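Side-chain contacts in ureidoglycolate hydrolase (Arabidopsis thaliana, PDB 4PXE), which hydrolyses (S)-ureidoglycolate to glyoxylate, ammonium and carbon dioxide in plant purine catabolism, working as a manganese-dependent homodimer of the peptidase M20 family: residues Val41-Lys46 with Leu133-Glu138; Gly71-Lys76 with Ala181-Asp186. All coordinates share one frame; numbering follows the deposited sequence.

Interaction 1 (Val41-Lys46 with Leu133-Glu138); sequences VLYTDK and LFTSEE. With MN (manganese (II) ion), chain D; GLV (glyoxylic acid), chain E.
L42 meets T135 and S136 through van der Waals contact alone. CG anti to the backbone N (chi1 172°) directs the branched end at the other segment. L42 CD2 rests 3.7 Å from S136 CB. L42 CD1 reaches 3.6 Å to T135 O. The same CD1 sits over the centre of the neighbouring Y43 ring, 3.4 Å above its plane, so this methyl is held between the Y43 ring face on one side and T135 O and S136 CB on the other. Y43 itself approaches T135 obliquely, CE1 to OG1 4.1 Å.

The polar ends turn to other partners: Y43 OH and T135 OG1 both hydrogen-bond to V70 O, and S136 OG bonds to D94. A type II turn from V41 to T44 shapes the first segment, with V41 O accepting from both the N and the OG1 of T44, the N-cap residue of helix 45-60.

At the end of 133-138, E137 and E138 reach the active site. E138 OE2 binds one of the subunit's two manganese ions at 2.2 Å, a site completed by D103, H402 and two waters. One water donates to E137 OE1 (2.6 Å) and to glyoxylate O1, while E137 OE2 lies 2.5 Å from that same O1. A glutamine at E137 would probably leave either this water or glyoxylate O1 facing an NH2 in place of a carboxylate oxygen, losing one of the two grips. N294 of the second subunit hydrogen-bonds to E138 OE1 and to glyoxylate, so the dimer partner completes the site.

The contact thus joins the turn leading into helix 45-60 to the active-site loop between strand 129-133 and helix 147-152.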
loop_
_atom_site.group_PDB
_atom_site.type_symbol
_atom_site.label_atom_id
_atom_site.label_comp_id
_atom_site.label_asym_id
_atom_site.label_seq_id
_atom_site.Cartn_x
_atom_site.Cartn_y
_atom_site.Cartn_z
ATOM N N VAL A 41 11.683 10.407 8.149
ATOM C CA VAL A 41 12.335 9.918 6.952
ATOM C C VAL A 41 13.302 10.934 6.361
ATOM O O VAL A 41 13.038 12.144 6.363
ATOM C CB VAL A 41 11.257 9.518 5.914
ATOM C CG1 VAL A 41 11.897 9.004 4.641
ATOM C CG2 VAL A 41 10.336 8.466 6.516
ATOM N N LEU A 42 14.435 10.413 5.890
ATOM C CA LEU A 42 15.476 11.174 5.206
ATOM C C LEU A 42 14.947 12.289 4.307
ATOM O O LEU A 42 14.133 12.036 3.421
ATOM C CB LEU A 42 16.337 10.211 4.378
ATOM C CG LEU A 42 17.388 10.790 3.433
ATOM C CD1 LEU A 42 18.389 11.631 4.213
ATOM C CD2 LEU A 42 18.088 9.673 2.705
ATOM N N TYR A 43 15.421 13.510 4.582
ATOM C CA TYR A 43 15.187 14.731 3.790
ATOM C C TYR A 43 13.776 15.326 3.855
ATOM O O TYR A 43 13.501 16.325 3.193
ATOM C CB TYR A 43 15.619 14.565 2.322
ATOM C CG TYR A 43 17.090 14.294 2.067
ATOM C CD1 TYR A 43 18.087 14.865 2.856
ATOM C CD2 TYR A 43 17.481 13.480 1.011
ATOM C CE1 TYR A 43 19.432 14.614 2.596
ATOM C CE2 TYR A 43 18.806 13.221 0.743
ATOM C CZ TYR A 43 19.789 13.794 1.531
ATOM O OH TYR A 43 21.110 13.514 1.247
ATOM N N THR A 44 12.875 14.730 4.633
ATOM C CA THR A 44 11.574 15.343 4.853
ATOM C C THR A 44 11.684 16.525 5.810
ATOM O O THR A 44 12.731 16.755 6.420
ATOM C CB THR A 44 10.572 14.346 5.437
ATOM O OG1 THR A 44 11.054 13.899 6.713
ATOM C CG2 THR A 44 10.394 13.143 4.498
ATOM N N ASP A 45 10.588 17.266 5.949
ATOM C CA ASP A 45 10.544 18.402 6.865
ATOM C C ASP A 45 10.869 18.015 8.316
ATOM O O ASP A 45 11.597 18.736 9.005
ATOM C CB ASP A 45 9.208 19.156 6.763
ATOM C CG ASP A 45 8.019 18.325 7.207
ATOM O OD1 ASP A 45 8.071 17.080 7.109
ATOM O OD2 ASP A 45 7.016 18.928 7.652
ATOM N N LYS A 46 10.352 16.874 8.766
ATOM C CA LYS A 46 10.655 16.390 10.117
ATOM C C LYS A 46 12.146 16.093 10.287
ATOM O O LYS A 46 12.723 16.390 11.336
ATOM C CB LYS A 46 9.825 15.142 10.449
ATOM C CG LYS A 46 8.312 15.320 10.297
ATOM C CD LYS A 46 7.824 16.549 11.050
ATOM C CE LYS A 46 6.302 16.671 10.988
ATOM N NZ LYS A 46 5.811 16.784 9.593
ATOM N N LEU A 133 26.738 12.787 12.902
ATOM C CA LEU A 133 25.338 12.467 12.666
ATOM C C LEU A 133 25.255 11.981 11.235
ATOM O O LEU A 133 25.349 12.775 10.300
ATOM C CB LEU A 133 24.447 13.690 12.889
ATOM C CG LEU A 133 23.002 13.580 12.387
ATOM C CD1 LEU A 133 22.315 12.313 12.909
ATOM C CD2 LEU A 133 22.207 14.820 12.781
ATOM N N PHE A 134 25.119 10.672 11.051
ATOM C CA PHE A 134 25.018 10.128 9.701
ATOM C C PHE A 134 23.724 10.611 9.055
ATOM O O PHE A 134 22.701 10.753 9.728
ATOM C CB PHE A 134 25.115 8.607 9.745
ATOM C CG PHE A 134 26.451 8.122 10.235
ATOM C CD1 PHE A 134 27.511 7.976 9.354
ATOM C CD2 PHE A 134 26.664 7.853 11.578
ATOM C CE1 PHE A 134 28.754 7.556 9.801
ATOM C CE2 PHE A 134 27.909 7.423 12.032
ATOM C CZ PHE A 134 28.951 7.272 11.144
ATOM N N THR A 135 23.772 10.912 7.762
ATOM C CA THR A 135 22.652 11.586 7.130
ATOM C C THR A 135 21.370 10.745 7.139
ATOM O O THR A 135 20.267 11.280 7.206
ATOM C CB THR A 135 23.008 12.064 5.696
ATOM O OG1 THR A 135 22.092 13.091 5.302
ATOM C CG2 THR A 135 22.997 10.912 4.689
ATOM N N SER A 136 21.538 9.427 7.087
ATOM C CA SER A 136 20.432 8.479 7.167
ATOM C C SER A 136 21.038 7.101 7.292
ATOM O O SER A 136 22.039 6.807 6.631
ATOM C CB SER A 136 19.570 8.547 5.902
ATOM O OG SER A 136 18.785 7.375 5.764
ATOM N N GLU A 137 20.442 6.252 8.127
ATOM C CA GLU A 137 20.893 4.874 8.250
ATOM C C GLU A 137 19.797 3.898 7.827
ATOM O O GLU A 137 20.082 2.766 7.429
ATOM C CB GLU A 137 21.348 4.596 9.691
ATOM C CG GLU A 137 21.937 3.213 9.917
ATOM C CD GLU A 137 20.923 2.185 10.361
ATOM O OE1 GLU A 137 19.760 2.541 10.677
ATOM O OE2 GLU A 137 21.297 0.990 10.384
ATOM N N GLU A 138 18.540 4.320 7.938
ATOM C CA GLU A 138 17.418 3.433 7.620
ATOM C C GLU A 138 17.118 3.415 6.119
ATOM O O GLU A 138 17.293 4.427 5.443
ATOM C CB GLU A 138 16.178 3.826 8.423
ATOM C CG GLU A 138 16.406 3.792 9.929
ATOM C CD GLU A 138 16.346 2.412 10.511
ATOM O OE1 GLU A 138 16.396 1.397 9.781
ATOM O OE2 GLU A 138 16.226 2.357 11.753
HETATM MN MN MN D . 16.802 0.791 13.122
HETATM C C1 GLV E . 18.598 -1.068 10.847
HETATM O O1 GLV E . 19.780 -0.688 11.463
HETATM C C2 GLV E . 18.358 -2.536 10.840
HETATM O O2 GLV E . 19.216 -3.303 11.386
HETATM O O3 GLV E . 17.311 -2.998 10.299
HETATM O O HOH W 1 18.793 1.549 12.894
HETATM O O HOH W 2 17.511 -0.727 13.857
#

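Interaction 2 (Gly71-Lys76 with Ala181-Asp186); sequences GNIFGK and AGYAED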
loop_
_atom_site.group_PDB
_atom_site.type_symbol
_atom_site.label_atom_id
_atom_site.label_comp_id
_atom_site.label_asym_id
_atom_site.label_seq_id
_atom_site.Cartn_x
_atom_site.Cartn_y
_atom_site.Cartn_z
ATOM N N GLY A 71 24.778 15.575 3.560
ATOM C CA GLY A 71 24.172 15.930 4.828
ATOM C C GLY A 71 24.626 15.118 6.024
ATOM O O GLY A 71 23.970 15.161 7.066
ATOM N N ASN A 72 25.725 14.380 5.896
ATOM C CA ASN A 72 26.392 13.897 7.103
ATOM C C ASN A 72 26.865 15.122 7.864
ATOM O O ASN A 72 27.409 16.063 7.271
ATOM C CB ASN A 72 27.581 12.982 6.794
ATOM C CG ASN A 72 27.188 11.701 6.078
ATOM O OD1 ASN A 72 26.282 10.972 6.496
ATOM N ND2 ASN A 72 27.895 11.402 5.002
ATOM N N ILE A 73 26.650 15.120 9.174
ATOM C CA ILE A 73 26.948 16.275 10.014
ATOM C C ILE A 73 28.059 15.917 10.990
ATOM O O ILE A 73 28.033 14.846 11.592
ATOM C CB ILE A 73 25.675 16.740 10.750
ATOM C CG1 ILE A 73 24.652 17.247 9.724
ATOM C CG2 ILE A 73 25.985 17.833 11.753
ATOM C CD1 ILE A 73 23.245 17.447 10.253
ATOM N N PHE A 74 29.044 16.805 11.134
ATOM C CA PHE A 74 30.227 16.528 11.926
ATOM C C PHE A 74 30.392 17.623 12.971
ATOM O O PHE A 74 30.227 18.800 12.658
ATOM C CB PHE A 74 31.475 16.496 11.028
ATOM C CG PHE A 74 31.422 15.455 9.938
ATOM C CD1 PHE A 74 30.759 15.712 8.745
ATOM C CD2 PHE A 74 32.043 14.226 10.101
ATOM C CE1 PHE A 74 30.708 14.758 7.736
ATOM C CE2 PHE A 74 31.999 13.262 9.093
ATOM C CZ PHE A 74 31.329 13.533 7.911
ATOM N N GLY A 75 30.700 17.235 14.205
ATOM C CA GLY A 75 30.933 18.188 15.282
ATOM C C GLY A 75 32.228 17.868 15.996
ATOM O O GLY A 75 32.320 16.867 16.712
ATOM N N LYS A 76 33.244 18.707 15.803
ATOM C CA LYS A 76 34.576 18.408 16.328
ATOM C C LYS A 76 34.994 19.242 17.544
ATOM O O LYS A 76 34.762 20.449 17.600
ATOM C CB LYS A 76 35.639 18.562 15.228
ATOM C CG LYS A 76 37.058 18.305 15.708
ATOM C CD LYS A 76 38.090 18.360 14.590
ATOM C CE LYS A 76 38.087 17.091 13.757
ATOM N NZ LYS A 76 39.252 17.057 12.795
ATOM N N ALA A 181 15.977 19.553 0.952
ATOM C CA ALA A 181 16.405 19.616 2.346
ATOM C C ALA A 181 17.593 20.553 2.534
ATOM O O ALA A 181 18.121 20.682 3.638
ATOM C CB ALA A 181 16.733 18.223 2.873
ATOM N N GLY A 182 18.015 21.199 1.451
ATOM C CA GLY A 182 19.069 22.197 1.530
ATOM C C GLY A 182 20.437 21.680 1.133
ATOM O O GLY A 182 21.456 22.329 1.366
ATOM N N TYR A 183 20.465 20.496 0.536
ATOM C CA TYR A 183 21.705 19.956 0.013
ATOM C C TYR A 183 21.684 20.093 -1.514
ATOM O O TYR A 183 21.263 19.191 -2.240
ATOM C CB TYR A 183 21.927 18.527 0.530
ATOM C CG TYR A 183 21.847 18.488 2.047
ATOM C CD1 TYR A 183 22.890 18.981 2.823
ATOM C CD2 TYR A 183 20.711 18.021 2.700
ATOM C CE1 TYR A 183 22.820 18.988 4.205
ATOM C CE2 TYR A 183 20.632 18.019 4.085
ATOM C CZ TYR A 183 21.690 18.504 4.832
ATOM O OH TYR A 183 21.618 18.509 6.206
ATOM N N ALA A 184 22.111 21.268 -1.978
ATOM C CA ALA A 184 22.043 21.641 -3.389
ATOM C C ALA A 184 22.951 20.758 -4.232
ATOM O O ALA A 184 24.008 20.333 -3.776
ATOM C CB ALA A 184 22.413 23.106 -3.562
ATOM N N GLU A 185 22.536 20.468 -5.459
ATOM C CA GLU A 185 23.341 19.597 -6.301
ATOM C C GLU A 185 24.518 20.353 -6.903
ATOM O O GLU A 185 24.399 21.514 -7.305
ATOM C CB GLU A 185 22.501 18.909 -7.388
ATOM C CG GLU A 185 22.314 19.702 -8.667
ATOM C CD GLU A 185 21.575 18.915 -9.732
ATOM O OE1 GLU A 185 20.368 19.173 -9.926
ATOM O OE2 GLU A 185 22.200 18.041 -10.374
ATOM N N ASP A 186 25.665 19.690 -6.919
ATOM C CA ASP A 186 26.829 20.193 -7.615
ATOM C C ASP A 186 27.075 19.234 -8.764
ATOM O O ASP A 186 27.562 18.119 -8.565
ATOM C CB ASP A 186 28.034 20.252 -6.675
ATOM C CG ASP A 186 29.270 20.828 -7.342
ATOM O OD1 ASP A 186 29.146 21.379 -8.460
ATOM O OD2 ASP A 186 30.365 20.739 -6.743
#
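The Y183 ring carries G71 on one face. G71 CA lies over that face, offset toward the rim, 3.8 Å from the Y183 ring centroid and 27° off the normal, a CH-pi contact. Its closest ring atom is Y183 CE1, 3.4 Å from G71 CA. Beyond the ring, the hydroxyl end comes near I73, with Y183 OH 4.5 Å from I73 CD1, a loose approach. That hydroxyl is hydrogen-bonded to E67, which ties the far end of the ring to the hairpin strand 64-67.

Glycine at G71 is explained twice over. Its positive phi (98°) would press a beta carbon against the preceding carbonyl oxygen, and the same carbon would run into Y183 CZ. The bare alpha carbon therefore lets the ring lie close against the backbone. Y183 reaches this place with CG anti to its own carbonyl carbon and beside the backbone N (chi1 -54°), pointing the ring at G71. G182 ends helix 174-180 in a Schellman motif, one residue before the tyrosine.

R51 of helix 45-60 and A178 of helix 174-180 also touch the Y183 side chain. The contact sets the loop after helix 174-180 against the entry of strand 73-77, which runs antiparallel to both strand 64-67 and strand 129-133.

How the interactions relate
The centres of the two contacts lie 11 Å apart, and their segments alternate along the chain: 41-46, 71-76, 133-138, 181-186. They meet at the end of the antiparallel pair 73-77 and 129-133, where L133 N probably bonds to I73 O, and just beyond it, where T135 N probably bonds to N72 OD1, each at 2.8 Å. Through these two bonds the chain just before the metal-binding E138 is tied to segment 71-76. Helix 45-60 is shared too, since R51 touches L42 and Y43 of interaction 1 and Y183 of interaction 2. Interaction 1 lies nearer the middle of the chain and continues into the manganese and glyoxylate site, whereas interaction 2 lies farther out and brings in the loop after helix 174-180.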